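Putative mandelate racemase (Zymomonas mobilis, PDB 2OX4) probably acts as a magnesium-dependent lyase or dehydratase of the mandelate racemase group in the enolase superfamily. Local coordinates at residues C[377-380]-C[381-385]; C[305-309]-C[310-314]. One frame throughout, in Å; residues are numbered along the deposited sequence.

Contact 1. Residues C[377-380]-C[381-385]; sequences QDIT and EKLYQ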
# COMPACT_ATOMS: atom_id res chain seq x y z
N GLN C 377 31.25 33.54 17.40
CA GLN C 377 30.38 34.20 18.36
C GLN C 377 30.86 33.89 19.76
O GLN C 377 31.50 32.85 19.98
CB GLN C 377 28.93 33.76 18.16
CG GLN C 377 27.87 34.56 18.95
CD GLN C 377 27.95 36.05 18.67
OE1 GLN C 377 28.79 36.75 19.23
NE2 GLN C 377 27.07 36.53 17.80
N ASP C 378 30.57 34.79 20.70
CA ASP C 378 30.81 34.52 22.11
C ASP C 378 29.71 35.20 22.93
O ASP C 378 29.04 36.12 22.46
CB ASP C 378 32.19 35.07 22.51
CG ASP C 378 32.82 34.33 23.70
OD1 ASP C 378 32.13 33.58 24.43
OD2 ASP C 378 34.03 34.52 23.89
N ILE C 379 29.52 34.74 24.16
CA ILE C 379 28.64 35.43 25.09
C ILE C 379 29.41 36.56 25.77
O ILE C 379 30.65 36.57 25.79
CB ILE C 379 28.07 34.47 26.14
CG1 ILE C 379 29.20 33.66 26.81
CG2 ILE C 379 27.02 33.56 25.48
CD1 ILE C 379 28.81 32.97 28.10
N THR C 380 28.67 37.52 26.30
CA THR C 380 29.23 38.63 27.06
C THR C 380 29.42 38.24 28.53
O THR C 380 28.77 37.30 29.03
CB THR C 380 28.32 39.86 26.96
OG1 THR C 380 27.01 39.53 27.43
CG2 THR C 380 28.23 40.33 25.50
N GLU C 381 30.29 38.96 29.24
CA GLU C 381 30.53 38.67 30.66
C GLU C 381 29.29 38.90 31.52
O GLU C 381 29.16 38.31 32.59
CB GLU C 381 31.71 39.48 31.22
CG GLU C 381 33.06 39.13 30.63
CD GLU C 381 33.62 37.83 31.17
OE1 GLU C 381 33.80 36.88 30.38
OE2 GLU C 381 33.86 37.75 32.40
N LYS C 382 28.40 39.76 31.04
CA LYS C 382 27.16 40.10 31.74
C LYS C 382 26.29 38.86 32.01
O LYS C 382 25.53 38.83 32.99
CB LYS C 382 26.34 41.10 30.93
CG LYS C 382 25.61 42.14 31.78
CD LYS C 382 24.35 42.67 31.09
CE LYS C 382 24.60 43.01 29.63
NZ LYS C 382 25.45 44.23 29.45
N LEU C 383 26.41 37.85 31.15
CA LEU C 383 25.60 36.64 31.28
C LEU C 383 25.62 36.02 32.67
O LEU C 383 24.61 35.53 33.14
CB LEU C 383 25.99 35.59 30.24
CG LEU C 383 24.88 35.46 29.20
CD1 LEU C 383 25.07 36.55 28.16
CD2 LEU C 383 24.92 34.09 28.59
N TYR C 384 26.78 36.08 33.33
CA TYR C 384 26.94 35.53 34.67
C TYR C 384 26.02 36.20 35.69
O TYR C 384 25.61 35.59 36.67
CB TYR C 384 28.41 35.64 35.11
CG TYR C 384 29.34 34.73 34.33
CD1 TYR C 384 29.88 35.13 33.10
CD2 TYR C 384 29.65 33.46 34.81
CE1 TYR C 384 30.72 34.28 32.38
CE2 TYR C 384 30.49 32.61 34.10
CZ TYR C 384 31.02 33.02 32.89
OH TYR C 384 31.84 32.16 32.19
N GLN C 385 25.69 37.46 35.44
CA GLN C 385 24.87 38.23 36.37
C GLN C 385 23.38 38.24 36.02
O GLN C 385 22.54 38.61 36.84
CB GLN C 385 25.40 39.67 36.47
CG GLN C 385 26.54 39.86 37.47
CD GLN C 385 26.17 39.41 38.88
OE1 GLN C 385 26.60 38.36 39.34
NE2 GLN C 385 25.36 40.22 39.57
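The backbone carbonyl T380 O accepts the N-H of L383 N at 3.2 Å, closing a beta turn of the helical, type III-like kind over T380–L383. E381 and K382 fill its two middle positions with helical backbone angles, and the same three-residue spacing recurs where Q385 N reaches K382 O at 2.8 Å. The turn prepares the chain for strand 387-393, by which the end of the polypeptide rejoins the antiparallel sheet of the N-terminal domain, as in the enolase superfamily. The bond is fairly straight at 158°, but its donor sits well above the carbonyl plane rather than on a lone pair.

L383 turns back over the turn and divides its two methyls. CD1 lies 3.6 Å from T380 OG1, while CD2 meets I379 CG2 at 3.8 Å, the I379 and L383 side chains crossing at about a right angle. It is a chi1 of -109°, off the staggered values, that brings the L383 methyls to these two neighbours; L25 and F11 of the sheet also touch both I379 and L383. The T380 hydroxyl stands between its own backbone N and carbonyl carbon (chi1 58°), beside the L383 methyl, and its hydrogen bond goes to the carbonyl of E354.

E381 and K382, by contrast, carry their long chains out to the exposed side. Further round the turn, the Y384 hydroxyl is hydrogen-bonded to E9 OE2, and the edge of its ring is turned in plane to the E381 carbonyl, with Y384 CD1 3.3 Å from E381 O.

Contact 2. Residues C[305-309]-C[310-314]; sequences DMAHI and FEVTV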
# COMPACT_ATOMS: atom_id res chain seq x y z
N ASP C 305 21.01 16.33 4.31
CA ASP C 305 21.51 15.40 3.29
C ASP C 305 20.47 14.36 2.87
O ASP C 305 20.33 14.06 1.69
CB ASP C 305 22.77 14.69 3.77
CG ASP C 305 23.94 15.65 4.00
OD1 ASP C 305 23.91 16.81 3.52
OD2 ASP C 305 24.88 15.23 4.71
N MET C 306 19.72 13.83 3.84
CA MET C 306 18.60 12.95 3.52
C MET C 306 17.51 13.71 2.75
O MET C 306 16.96 13.20 1.77
CB MET C 306 18.03 12.33 4.81
CG MET C 306 17.16 11.10 4.59
SD MET C 306 16.86 10.13 6.09
CE MET C 306 16.19 11.37 7.19
N ALA C 307 17.22 14.94 3.17
CA ALA C 307 16.16 15.74 2.54
C ALA C 307 16.46 16.00 1.06
O ALA C 307 15.56 16.02 0.23
CB ALA C 307 15.95 17.06 3.28
N HIS C 308 17.75 16.18 0.74
CA HIS C 308 18.19 16.42 -0.63
C HIS C 308 17.76 15.33 -1.63
O HIS C 308 17.42 15.66 -2.77
CB HIS C 308 19.72 16.60 -0.66
CG HIS C 308 20.25 17.18 -1.93
ND1 HIS C 308 19.63 18.22 -2.59
CD2 HIS C 308 21.36 16.89 -2.65
CE1 HIS C 308 20.33 18.54 -3.67
NE2 HIS C 308 21.39 17.75 -3.72
N ILE C 309 17.74 14.06 -1.18
CA ILE C 309 17.33 12.90 -1.99
C ILE C 309 15.88 13.04 -2.45
O ILE C 309 15.48 12.49 -3.47
CB ILE C 309 17.42 11.57 -1.17
CG1 ILE C 309 18.81 11.41 -0.57
CG2 ILE C 309 17.10 10.36 -2.04
CD1 ILE C 309 19.88 11.84 -1.48
N PHE C 310 15.11 13.78 -1.66
CA PHE C 310 13.68 13.90 -1.88
C PHE C 310 13.31 15.24 -2.53
O PHE C 310 12.12 15.58 -2.62
CB PHE C 310 12.94 13.73 -0.54
CG PHE C 310 13.09 12.35 0.04
CD1 PHE C 310 12.20 11.34 -0.30
CD2 PHE C 310 14.12 12.06 0.93
CE1 PHE C 310 12.35 10.05 0.23
CE2 PHE C 310 14.28 10.78 1.46
CZ PHE C 310 13.39 9.78 1.10
N GLU C 311 14.33 15.97 -3.01
CA GLU C 311 14.16 17.31 -3.62
C GLU C 311 13.41 18.25 -2.66
O GLU C 311 12.40 18.89 -3.01
CB GLU C 311 13.51 17.24 -5.03
CG GLU C 311 14.45 16.58 -6.06
CD GLU C 311 13.87 16.43 -7.47
OE1 GLU C 311 12.63 16.56 -7.63
OE2 GLU C 311 14.68 16.18 -8.40
N VAL C 312 13.92 18.29 -1.45
CA VAL C 312 13.41 19.14 -0.39
C VAL C 312 14.55 20.11 -0.06
O VAL C 312 15.72 19.72 -0.09
CB VAL C 312 13.05 18.30 0.86
CG1 VAL C 312 12.72 19.17 2.07
CG2 VAL C 312 11.86 17.36 0.56
N THR C 313 14.22 21.36 0.21
CA THR C 313 15.27 22.32 0.56
C THR C 313 15.13 22.76 2.00
O THR C 313 14.19 22.35 2.67
CB THR C 313 15.31 23.51 -0.41
OG1 THR C 313 14.09 24.23 -0.34
CG2 THR C 313 15.58 23.05 -1.84
N VAL C 314 16.08 23.56 2.48
CA VAL C 314 16.26 23.76 3.90
C VAL C 314 16.29 25.25 4.25
O VAL C 314 16.96 26.04 3.59
CB VAL C 314 17.57 23.09 4.42
CG1 VAL C 314 17.62 23.15 5.94
CG2 VAL C 314 17.66 21.63 3.93
O HOH W 1 16.92 19.26 -2.63
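F310 presents the edge of its ring to the helix end, with F310 CD2 3.2 Å from M306 O. Its CG stands anti to the carbonyl carbon, beside the backbone N (chi1 -65°), which swings the ring edge back to M306. The setting is a Schellman motif, in which E311, with positive phi, turns the chain off the helix. A307 O receives two backbone donors from opposite faces of its carbonyl plane, F310 N at 3.0 Å and V312 N at 3.3 Å, while E311 N reaches H308 O at 3.1 Å. A307 CB and V312 CB form the motif's apolar pair at 4.0 Å. Across the turn a water joins H308 ND1 to V312 O, and H308 NE2 turns to E75 of a third subunit. Truncating F310 to an alanine would take the ring edge from beside M306 O and is likely to leave L279 and, on the third subunit, L276 without their aromatic neighbour. The E311 carboxylate is hydrogen-bonded to L222 N and T245 N of a second subunit. Helix 296-309 thus passes into strand 313-314, parallel to strand 286-287 of the barrel, while L279 of helix 271-280 packs on M306, F310 and V312.

Both contacts are local turns held by backbone bonds, yet their surroundings differ. Contact 2 is buried, ends a barrel helix, and is pressed between two other subunits, so polar groups beside its turn find partners in neighbouring chains. Contact 1 is only partly buried and touches no other protein chain of the assembly: its apolar side rests on the N-terminal sheet, and the side chains of E381 and K382 face outward. The two share no helix or strand. The centres of contacts 1 and 2 are about 36 Å apart, on opposite sides of the centre of the chain, and neither is at the magnesium site. One turn belongs to the barrel, the other to the passage from barrel to N-terminal domain.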